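Local coordinates for surface glycoprotein (Trypanosoma brucei, PDB 5KLH), which is a transmembrane surface antigen of the insect (procyclic) stage whose bilobed ectodomain, the part described here, is a putative sensor, at residues Lys37-Gln43 against Ser55-Ala60; Val153-Tyr159 against Gln188-Pro194. One frame throughout, in Å; residues are numbered along the deposited sequence. Where two conformers were deposited one is given.

Contact 1 (Lys37-Gln43 against Ser55-Ala60); sequences KATVRRQ and SVYTEA
Y57 and E59 lean across to R41, Y57 meeting its CB and E59 its guanidinium, on one face of the antiparallel beta hairpin formed by strands 36-47 and 51-63. The backbone ladder alternates hydrogen-bonded pairs (T39 with E59, R41 with Y57, Q43 with S55) and non-hydrogen-bonded ones (V40 with T58, R42 with V56); its straightest bond runs 2.7 Å from R41 N to Y57 O. The ring of Y57 takes R41 CB over one face, a CH-pi contact 3.8 Å from CB to the ring centroid. Y57 CG sits between its backbone N and carbonyl carbon (chi1 57°), a rotamer that leans the ring across toward the partner strand. E59 adopts the same rotamer (chi1 63°) and bends at chi2, bringing OE1 3.0 Å from R41 NE in a salt bridge. This oxygen lies near the guanidinium plane, and NE comes from the anti side of OE1 but well out of the carboxylate plane; a weak second bond comes from R41 NH2, and a water joins NH2 to OE1. T39 CG2 covers one guanidinium face. On the other face of the hairpin V40 CG1 meets V56 CG1 at 3.8 Å. The amide of Q43 stands at the edge of the Y57 ring, its plane turned 68° from it. S55 OG, also hydrogen-bonded to D207, receives Q43 NE2 at 2.8 Å, almost exactly in the amide plane.

Contact 2 (Val153-Tyr159 against Gln188-Pro194); sequences VYLSKLY and QGYEAVP
Q188 lies against four residues of the long strand 145-164. Its CB rests on L155 CD1 and K157 O; CG, turned beside the backbone N (chi1 -53°), and then CD pass L158 CD1, which comes within 3.6 Å of CD. A bend at chi2 delivers OE1 to Y159 N, 2.7 Å away in a nearly straight bond, so the side-chain amide serves as acceptor where the strand pairing has ended. The same OE1 lies in plane at the edge of the Y159 ring, and NE2 is held by H185 O. Next along, the antiparallel pairing of 153-159 with 189-191 is broken by a classic beta bulge: S156 N and K157 N both donate to G189 O, at 2.8 Å and 3.1 Å respectively. K157 O in turn accepts from G189 N. Beyond the bulge Y190 turns one ring face to V153 CG2, 4.0 Å from the ring centroid in a CH-pi contact, while its edge meets the backbone of Y154 and L155. On the face that carries Y154 and E191, E191 CG is touched by S156 CB, and a water bridges S156 OG and E191 OE2. The Y154 ring is covered on one face by P194, whose CD stands 3.9 Å from the centroid.

In the fold
Both contacts are antiparallel strand pairings in the same mixed sheet, their centres about 19 Å apart and their nearest atoms about 7 Å apart. Contact 1 joins neighbours in sequence within a hairpin, its centre about 18 Å from the centre of the chain; contact 2, with its centre about 11 Å away, brings a short strand back to the long strand 145-164. Both are partly buried, contact 1 the more peripheral, though neither is a fully enclosed core. Strand 197-204 links them, pairing antiparallel with 51-63 and parallel with 145-164, and Y203 touches both Y57 and Y159. Contact 1 keeps an unbroken register and carries a salt bridge on a partly exposed face, whereas contact 2 is bulged and relies more on tyrosine rings and a buried glutamine amide.

Contact 1 (Lys37-Gln43 against Ser55-Ala60)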
ATOM      1  N   LYS A  37      12.024  12.432 -16.393  1.00 13.73           N
ATOM      2  CA  LYS A  37      13.033  11.383 -16.554  1.00 10.90           C
ATOM      3  C   LYS A  37      13.111  10.461 -15.339  1.00 12.56           C
ATOM      4  O   LYS A  37      13.250  10.934 -14.213  1.00 15.05           O
ATOM      5  CB  LYS A  37      14.414  11.992 -16.796  1.00 19.68           C
ATOM      6  CG  LYS A  37      15.490  10.947 -17.041  1.00 17.12           C
ATOM      7  CD  LYS A  37      16.821  11.595 -17.389  1.00 18.37           C
ATOM      8  CE  LYS A  37      17.838  10.533 -17.756  1.00 21.41           C
ATOM      9  NZ  LYS A  37      19.125  11.115 -18.242  1.00 32.84           N
ATOM     10  N   ALA A  38      13.042   9.156 -15.577  1.00 11.22           N
ATOM     11  CA  ALA A  38      13.132   8.166 -14.502  1.00 12.68           C
ATOM     12  C   ALA A  38      14.577   7.815 -14.166  1.00 16.20           C
ATOM     13  O   ALA A  38      15.465   7.910 -15.013  1.00 13.96           O
ATOM     14  CB  ALA A  38      12.381   6.910 -14.885  1.00 13.51           C
ATOM     15  N   THR A  39      14.800   7.361 -12.937  1.00 12.04           N
ATOM     16  CA  THR A  39      16.118   6.955 -12.503  1.00 12.92           C
ATOM     17  C   THR A  39      16.000   5.619 -11.810  1.00  9.65           C
ATOM     18  O   THR A  39      15.211   5.488 -10.888  1.00 11.79           O
ATOM     19  CB  THR A  39      16.735   7.987 -11.528  1.00 12.32           C
ATOM     20  OG1 THR A  39      16.760   9.278 -12.147  1.00 16.53           O
ATOM     21  CG2 THR A  39      18.147   7.578 -11.133  1.00 22.82           C
ATOM     22  N   VAL A  40      16.766   4.630 -12.258  1.00  9.39           N
ATOM     23  CA  VAL A  40      16.802   3.346 -11.576  1.00  9.57           C
ATOM     24  C   VAL A  40      17.575   3.479 -10.274  1.00 13.02           C
ATOM     25  O   VAL A  40      18.708   3.968 -10.261  1.00 15.30           O
ATOM     26  CB  VAL A  40      17.451   2.258 -12.460  1.00 10.38           C
ATOM     27  CG1 VAL A  40      17.566   0.930 -11.699  1.00 18.65           C
ATOM     28  CG2 VAL A  40      16.636   2.077 -13.713  1.00 12.12           C
ATOM     29  N   ARG A  41      16.956   3.028  -9.184  1.00 13.07           N
ATOM     30  CA  ARG A  41      17.513   3.156  -7.850  1.00 15.65           C
ATOM     31  C   ARG A  41      17.758   1.794  -7.248  1.00 14.69           C
ATOM     32  O   ARG A  41      16.886   0.925  -7.284  1.00 14.76           O
ATOM     33  CB  ARG A  41      16.562   3.934  -6.931  1.00 12.44           C
ATOM     34  CG  ARG A  41      16.290   5.367  -7.329  1.00 20.36           C
ATOM     35  CD  ARG A  41      17.421   6.269  -6.951  1.00 22.91           C
ATOM     36  NE  ARG A  41      17.175   7.669  -7.296  1.00 23.40           N
ATOM     37  CZ  ARG A  41      18.131   8.593  -7.279  1.00 30.29           C
ATOM     38  NH1 ARG A  41      19.362   8.240  -6.947  1.00 32.87           N
ATOM     39  NH2 ARG A  41      17.870   9.853  -7.597  1.00 30.64           N
ATOM     40  N   ARG A  42      18.937   1.607  -6.674  0.50 13.05           N
ATOM     41  CA  ARG A  42      19.233   0.379  -5.956  0.50 16.35           C
ATOM     42  C   ARG A  42      19.313   0.677  -4.461  0.50 21.22           C
ATOM     43  O   ARG A  42      20.194   1.416  -4.015  0.50 23.87           O
ATOM     44  CB  ARG A  42      20.532  -0.236  -6.482  0.50 19.95           C
ATOM     45  CG  ARG A  42      20.444  -0.667  -7.951  0.50 23.20           C
ATOM     46  CD  ARG A  42      21.801  -0.666  -8.663  0.50 30.07           C
ATOM     47  NE  ARG A  42      22.076   0.596  -9.358  0.50 29.85           N
ATOM     48  CZ  ARG A  42      23.043   1.450  -9.027  0.50 26.52           C
ATOM     49  NH1 ARG A  42      23.207   2.569  -9.721  0.50 27.19           N
ATOM     50  NH2 ARG A  42      23.849   1.192  -8.009  0.50 28.12           N
ATOM     51  N   GLN A  43      18.375   0.122  -3.693  1.00 15.75           N
ATOM     52  CA  GLN A  43      18.315   0.351  -2.255  1.00 17.62           C
ATOM     53  C   GLN A  43      18.631  -0.954  -1.532  1.00 13.76           C
ATOM     54  O   GLN A  43      18.651  -2.038  -2.140  1.00 16.61           O
ATOM     55  CB  GLN A  43      16.934   0.883  -1.828  1.00 18.36           C
ATOM     56  CG  GLN A  43      15.758  -0.113  -2.059  1.00 23.65           C
ATOM     57  CD  GLN A  43      14.385   0.435  -1.635  1.00 29.46           C
ATOM     58  OE1 GLN A  43      14.302   1.499  -1.011  1.00 30.59           O
ATOM     59  NE2 GLN A  43      13.298  -0.300  -1.974  1.00 15.89           N
ATOM     60  N   SER A  55      17.076  -4.304  -3.370  1.00 11.81           N
ATOM     61  CA  SER A  55      15.752  -3.937  -3.857  1.00 12.10           C
ATOM     62  C   SER A  55      16.013  -2.912  -4.939  1.00 14.96           C
ATOM     63  O   SER A  55      16.896  -2.067  -4.783  1.00 17.27           O
ATOM     64  CB  SER A  55      14.878  -3.371  -2.728  1.00 15.20           C
ATOM     65  OG  SER A  55      13.680  -2.776  -3.220  1.00 13.87           O
ATOM     66  N   VAL A  56      15.278  -2.997  -6.042  1.00 11.81           N
ATOM     67  CA  VAL A  56      15.551  -2.137  -7.179  1.00 11.35           C
ATOM     68  C   VAL A  56      14.239  -1.596  -7.726  1.00 11.94           C
ATOM     69  O   VAL A  56      13.299  -2.358  -7.952  1.00 13.61           O
ATOM     70  CB  VAL A  56      16.301  -2.890  -8.301  1.00 13.10           C
ATOM     71  CG1 VAL A  56      16.539  -1.958  -9.476  1.00 12.53           C
ATOM     72  CG2 VAL A  56      17.621  -3.432  -7.789  1.00 17.94           C
ATOM     73  N   TYR A  57      14.155  -0.283  -7.907  1.00 11.98           N
ATOM     74  CA  TYR A  57      12.961   0.313  -8.493  1.00 10.95           C
ATOM     75  C   TYR A  57      13.376   1.439  -9.434  1.00 10.87           C
ATOM     76  O   TYR A  57      14.518   1.886  -9.412  1.00 13.74           O
ATOM     77  CB  TYR A  57      12.017   0.826  -7.396  1.00 10.27           C
ATOM     78  CG  TYR A  57      12.633   1.829  -6.448  1.00 11.98           C
ATOM     79  CD1 TYR A  57      13.306   1.408  -5.310  1.00 18.95           C
ATOM     80  CD2 TYR A  57      12.517   3.195  -6.677  1.00 11.56           C
ATOM     81  CE1 TYR A  57      13.873   2.324  -4.437  1.00 17.14           C
ATOM     82  CE2 TYR A  57      13.074   4.111  -5.810  1.00 14.82           C
ATOM     83  CZ  TYR A  57      13.750   3.666  -4.693  1.00 19.73           C
ATOM     84  OH  TYR A  57      14.301   4.576  -3.829  1.00 18.25           O
ATOM     85  N   THR A  58      12.467   1.892 -10.277  1.00  8.86           N
ATOM     86  CA  THR A  58      12.742   3.101 -11.037  1.00  8.65           C
ATOM     87  C   THR A  58      11.759   4.185 -10.591  1.00 11.07           C
ATOM     88  O   THR A  58      10.616   3.883 -10.212  1.00 10.51           O
ATOM     89  CB  THR A  58      12.684   2.837 -12.548  1.00  9.58           C
ATOM     90  OG1 THR A  58      13.232   3.953 -13.247  1.00 10.80           O
ATOM     91  CG2 THR A  58      11.251   2.599 -13.026  1.00 10.20           C
ATOM     92  N   GLU A  59      12.217   5.438 -10.569  1.00 10.20           N
ATOM     93  CA  GLU A  59      11.448   6.504  -9.918  1.00  8.35           C
ATOM     94  C   GLU A  59      11.587   7.852 -10.592  1.00 11.17           C
ATOM     95  O   GLU A  59      12.588   8.131 -11.245  1.00 10.31           O
ATOM     96  CB  GLU A  59      11.861   6.653  -8.444  1.00  9.73           C
ATOM     97  CG  GLU A  59      13.323   7.084  -8.223  1.00 14.86           C
ATOM     98  CD  GLU A  59      13.545   8.592  -8.310  1.00 22.40           C
ATOM     99  OE1 GLU A  59      14.717   9.012  -8.476  1.00 24.22           O
ATOM    100  OE2 GLU A  59      12.563   9.363  -8.196  1.00 19.99           O
ATOM    101  N   ALA A  60      10.577   8.689 -10.401  1.00 12.33           N
ATOM    102  CA  ALA A  60      10.667  10.082 -10.766  1.00 12.67           C
ATOM    103  C   ALA A  60       9.708  10.851  -9.881  1.00 12.36           C
ATOM    104  O   ALA A  60       8.716  10.293  -9.403  1.00 12.18           O
ATOM    105  CB  ALA A  60      10.345  10.280 -12.258  1.00 14.96           C
TER
HETATM  106  O   HOH W   1      14.123  10.465 -11.694  1.00 18.74           O
HETATM  107  O   HOH W   2      15.473  11.329  -8.883  1.00 31.18           O
HETATM  108  O   HOH W   3      12.731   3.856  -1.278  1.00 31.32           O

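Contact 2 (Val153-Tyr159 against Gln188-Pro194)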
ATOM      1  N   VAL A 153      -6.164  12.651   3.973  1.00 11.93           N
ATOM      2  CA  VAL A 153      -4.799  12.358   3.541  1.00 11.91           C
ATOM      3  C   VAL A 153      -4.528  12.815   2.112  1.00 12.09           C
ATOM      4  O   VAL A 153      -5.453  12.933   1.290  1.00 12.73           O
ATOM      5  CB  VAL A 153      -4.499  10.860   3.642  1.00 11.05           C
ATOM      6  CG1 VAL A 153      -4.728  10.402   5.068  1.00 14.78           C
ATOM      7  CG2 VAL A 153      -5.407  10.067   2.706  1.00 11.94           C
ATOM      8  N   TYR A 154      -3.254  13.063   1.818  1.00 10.69           N
ATOM      9  CA  TYR A 154      -2.859  13.553   0.504  1.00  9.87           C
ATOM     10  C   TYR A 154      -1.718  12.726  -0.058  1.00  9.38           C
ATOM     11  O   TYR A 154      -0.709  12.496   0.624  1.00  9.82           O
ATOM     12  CB  TYR A 154      -2.464  15.019   0.571  1.00  9.95           C
ATOM     13  CG  TYR A 154      -3.577  15.903   1.069  1.00  9.29           C
ATOM     14  CD1 TYR A 154      -3.794  16.081   2.423  1.00 10.67           C
ATOM     15  CD2 TYR A 154      -4.435  16.542   0.176  1.00 13.35           C
ATOM     16  CE1 TYR A 154      -4.814  16.890   2.884  1.00 11.85           C
ATOM     17  CE2 TYR A 154      -5.466  17.353   0.636  1.00  9.79           C
ATOM     18  CZ  TYR A 154      -5.654  17.510   1.980  1.00 12.94           C
ATOM     19  OH  TYR A 154      -6.682  18.316   2.427  1.00 15.08           O
ATOM     20  N   LEU A 155      -1.869  12.297  -1.301  1.00  8.72           N
ATOM     21  CA  LEU A 155      -0.864  11.474  -1.961  1.00  8.47           C
ATOM     22  C   LEU A 155       0.506  12.143  -2.018  1.00 10.11           C
ATOM     23  O   LEU A 155       0.629  13.292  -2.460  1.00  9.30           O
ATOM     24  CB  LEU A 155      -1.315  11.151  -3.382  1.00  7.78           C
ATOM     25  CG  LEU A 155      -0.411  10.202  -4.159  1.00  7.42           C
ATOM     26  CD1 LEU A 155      -0.413   8.818  -3.522  1.00  9.88           C
ATOM     27  CD2 LEU A 155      -0.917  10.139  -5.584  1.00  9.33           C
ATOM     28  N   SER A 156       1.530  11.399  -1.601  1.00  9.36           N
ATOM     29  CA  SER A 156       2.900  11.896  -1.571  1.00  8.38           C
ATOM     30  C   SER A 156       3.844  10.950  -2.302  1.00 10.89           C
ATOM     31  O   SER A 156       4.795  11.384  -2.945  1.00 11.22           O
ATOM     32  CB  SER A 156       3.358  12.076  -0.135  1.00 12.90           C
ATOM     33  OG  SER A 156       4.699  12.521  -0.099  1.00 24.48           O
ATOM     34  N   LYS A 157       3.586   9.655  -2.157  1.00  9.04           N
ATOM     35  CA  LYS A 157       4.419   8.624  -2.766  1.00  7.69           C
ATOM     36  C   LYS A 157       3.489   7.587  -3.379  1.00 10.47           C
ATOM     37  O   LYS A 157       2.676   7.001  -2.676  1.00  9.62           O
ATOM     38  CB  LYS A 157       5.356   7.997  -1.724  1.00 12.91           C
ATOM     39  CG  LYS A 157       6.465   7.151  -2.320  1.00 16.96           C
ATOM     40  CD  LYS A 157       7.561   6.832  -1.295  1.00 27.83           C
ATOM     41  CE  LYS A 157       8.082   8.089  -0.604  1.00 26.68           C
ATOM     42  NZ  LYS A 157       9.126   7.781   0.421  1.00 44.59           N
ATOM     43  N   LEU A 158       3.607   7.376  -4.690  1.00 10.65           N
ATOM     44  CA  LEU A 158       2.766   6.432  -5.391  1.00  9.26           C
ATOM     45  C   LEU A 158       3.614   5.225  -5.761  1.00 11.94           C
ATOM     46  O   LEU A 158       4.641   5.389  -6.409  1.00  9.19           O
ATOM     47  CB  LEU A 158       2.171   7.085  -6.640  1.00  9.35           C
ATOM     48  CG  LEU A 158       1.302   6.179  -7.514  1.00  7.98           C
ATOM     49  CD1 LEU A 158      -0.011   5.918  -6.831  1.00 11.40           C
ATOM     50  CD2 LEU A 158       1.086   6.819  -8.872  1.00  9.44           C
ATOM     51  N   TYR A 159       3.219   4.038  -5.304  1.00  7.62           N
ATOM     52  CA  TYR A 159       3.955   2.801  -5.587  1.00  7.33           C
ATOM     53  C   TYR A 159       3.265   1.987  -6.659  1.00 10.24           C
ATOM     54  O   TYR A 159       2.095   1.633  -6.496  1.00 11.86           O
ATOM     55  CB  TYR A 159       4.071   1.937  -4.328  1.00  9.76           C
ATOM     56  CG  TYR A 159       4.745   2.591  -3.152  1.00  8.08           C
ATOM     57  CD1 TYR A 159       4.067   3.518  -2.362  1.00  8.06           C
ATOM     58  CD2 TYR A 159       6.037   2.249  -2.799  1.00 10.44           C
ATOM     59  CE1 TYR A 159       4.681   4.100  -1.265  1.00 13.78           C
ATOM     60  CE2 TYR A 159       6.655   2.824  -1.701  1.00 15.70           C
ATOM     61  CZ  TYR A 159       5.965   3.746  -0.942  1.00 14.24           C
ATOM     62  OH  TYR A 159       6.567   4.313   0.154  1.00 17.80           O
ATOM     63  N   GLN A 188      -0.961   3.568  -0.398  1.00  9.06           N
ATOM     64  CA  GLN A 188       0.085   4.452  -0.901  1.00  7.79           C
ATOM     65  C   GLN A 188       0.712   5.282   0.208  1.00  9.98           C
ATOM     66  O   GLN A 188       0.356   5.145   1.374  1.00 11.91           O
ATOM     67  CB  GLN A 188      -0.483   5.367  -1.991  1.00 12.39           C
ATOM     68  CG  GLN A 188      -1.184   4.614  -3.107  1.00 11.05           C
ATOM     69  CD  GLN A 188      -0.215   3.773  -3.900  1.00  9.33           C
ATOM     70  OE1 GLN A 188       0.987   3.973  -3.806  1.00  9.95           O
ATOM     71  NE2 GLN A 188      -0.731   2.814  -4.683  1.00 11.25           N
ATOM     72  N   GLY A 189       1.647   6.141  -0.164  1.00  8.56           N
ATOM     73  CA  GLY A 189       2.306   6.997   0.804  1.00  9.99           C
ATOM     74  C   GLY A 189       1.547   8.293   0.887  1.00 10.36           C
ATOM     75  O   GLY A 189       1.410   8.994  -0.123  1.00  9.52           O
ATOM     76  N   TYR A 190       1.055   8.614   2.083  1.00  9.38           N
ATOM     77  CA  TYR A 190       0.215   9.797   2.281  1.00  8.71           C
ATOM     78  C   TYR A 190       0.781  10.757   3.297  1.00 11.19           C
ATOM     79  O   TYR A 190       1.554  10.359   4.185  1.00 12.64           O
ATOM     80  CB  TYR A 190      -1.190   9.390   2.720  1.00 12.96           C
ATOM     81  CG  TYR A 190      -1.972   8.699   1.633  1.00 11.88           C
ATOM     82  CD1 TYR A 190      -2.479   9.420   0.569  1.00 10.98           C
ATOM     83  CD2 TYR A 190      -2.201   7.332   1.676  1.00 12.27           C
ATOM     84  CE1 TYR A 190      -3.202   8.789  -0.447  1.00 11.62           C
ATOM     85  CE2 TYR A 190      -2.922   6.696   0.669  1.00 12.28           C
ATOM     86  CZ  TYR A 190      -3.410   7.438  -0.389  1.00 14.94           C
ATOM     87  OH  TYR A 190      -4.116   6.840  -1.408  1.00 14.38           O
ATOM     88  N   GLU A 191       0.389  12.025   3.163  1.00 11.14           N
ATOM     89  CA  GLU A 191       0.741  13.051   4.141  1.00 12.24           C
ATOM     90  C   GLU A 191      -0.503  13.809   4.597  1.00  8.77           C
ATOM     91  O   GLU A 191      -1.593  13.653   4.034  1.00 11.40           O
ATOM     92  CB  GLU A 191       1.774  14.041   3.567  1.00 11.49           C
ATOM     93  CG  GLU A 191       3.049  13.416   3.071  1.00 15.49           C
ATOM     94  CD  GLU A 191       3.932  12.924   4.201  1.00 15.79           C
ATOM     95  OE1 GLU A 191       3.669  13.284   5.371  1.00 17.50           O
ATOM     96  OE2 GLU A 191       4.880  12.166   3.915  1.00 20.41           O
ATOM     97  N   ALA A 192      -0.336  14.643   5.614  1.00 10.71           N
ATOM     98  CA  ALA A 192      -1.477  15.296   6.239  1.00 16.55           C
ATOM     99  C   ALA A 192      -1.919  16.587   5.547  1.00 14.54           C
ATOM    100  O   ALA A 192      -2.970  17.144   5.881  1.00 11.40           O
ATOM    101  CB  ALA A 192      -1.160  15.583   7.685  1.00 13.43           C
ATOM    102  N   VAL A 193      -1.114  17.080   4.610  1.00  9.70           N
ATOM    103  CA  VAL A 193      -1.421  18.338   3.935  1.00  9.26           C
ATOM    104  C   VAL A 193      -1.179  18.187   2.444  1.00 12.89           C
ATOM    105  O   VAL A 193      -0.482  17.264   2.021  1.00 12.30           O
ATOM    106  CB  VAL A 193      -0.572  19.513   4.473  1.00 13.77           C
ATOM    107  CG1 VAL A 193      -0.694  19.646   5.982  1.00 15.19           C
ATOM    108  CG2 VAL A 193       0.850  19.322   4.070  1.00 14.99           C
ATOM    109  N   PRO A 194      -1.774  19.078   1.636  1.00 11.96           N
ATOM    110  CA  PRO A 194      -1.596  18.998   0.186  1.00 12.93           C
ATOM    111  C   PRO A 194      -0.129  19.023  -0.256  1.00 13.31           C
ATOM    112  O   PRO A 194       0.716  19.705   0.342  1.00 13.12           O
ATOM    113  CB  PRO A 194      -2.352  20.231  -0.320  1.00 13.91           C
ATOM    114  CG  PRO A 194      -3.423  20.436   0.710  1.00  8.83           C
ATOM    115  CD  PRO A 194      -2.768  20.098   2.018  1.00 14.37           C
TER
HETATM  116  O   HOH W   4       5.505  10.829   1.929  1.00 23.69           O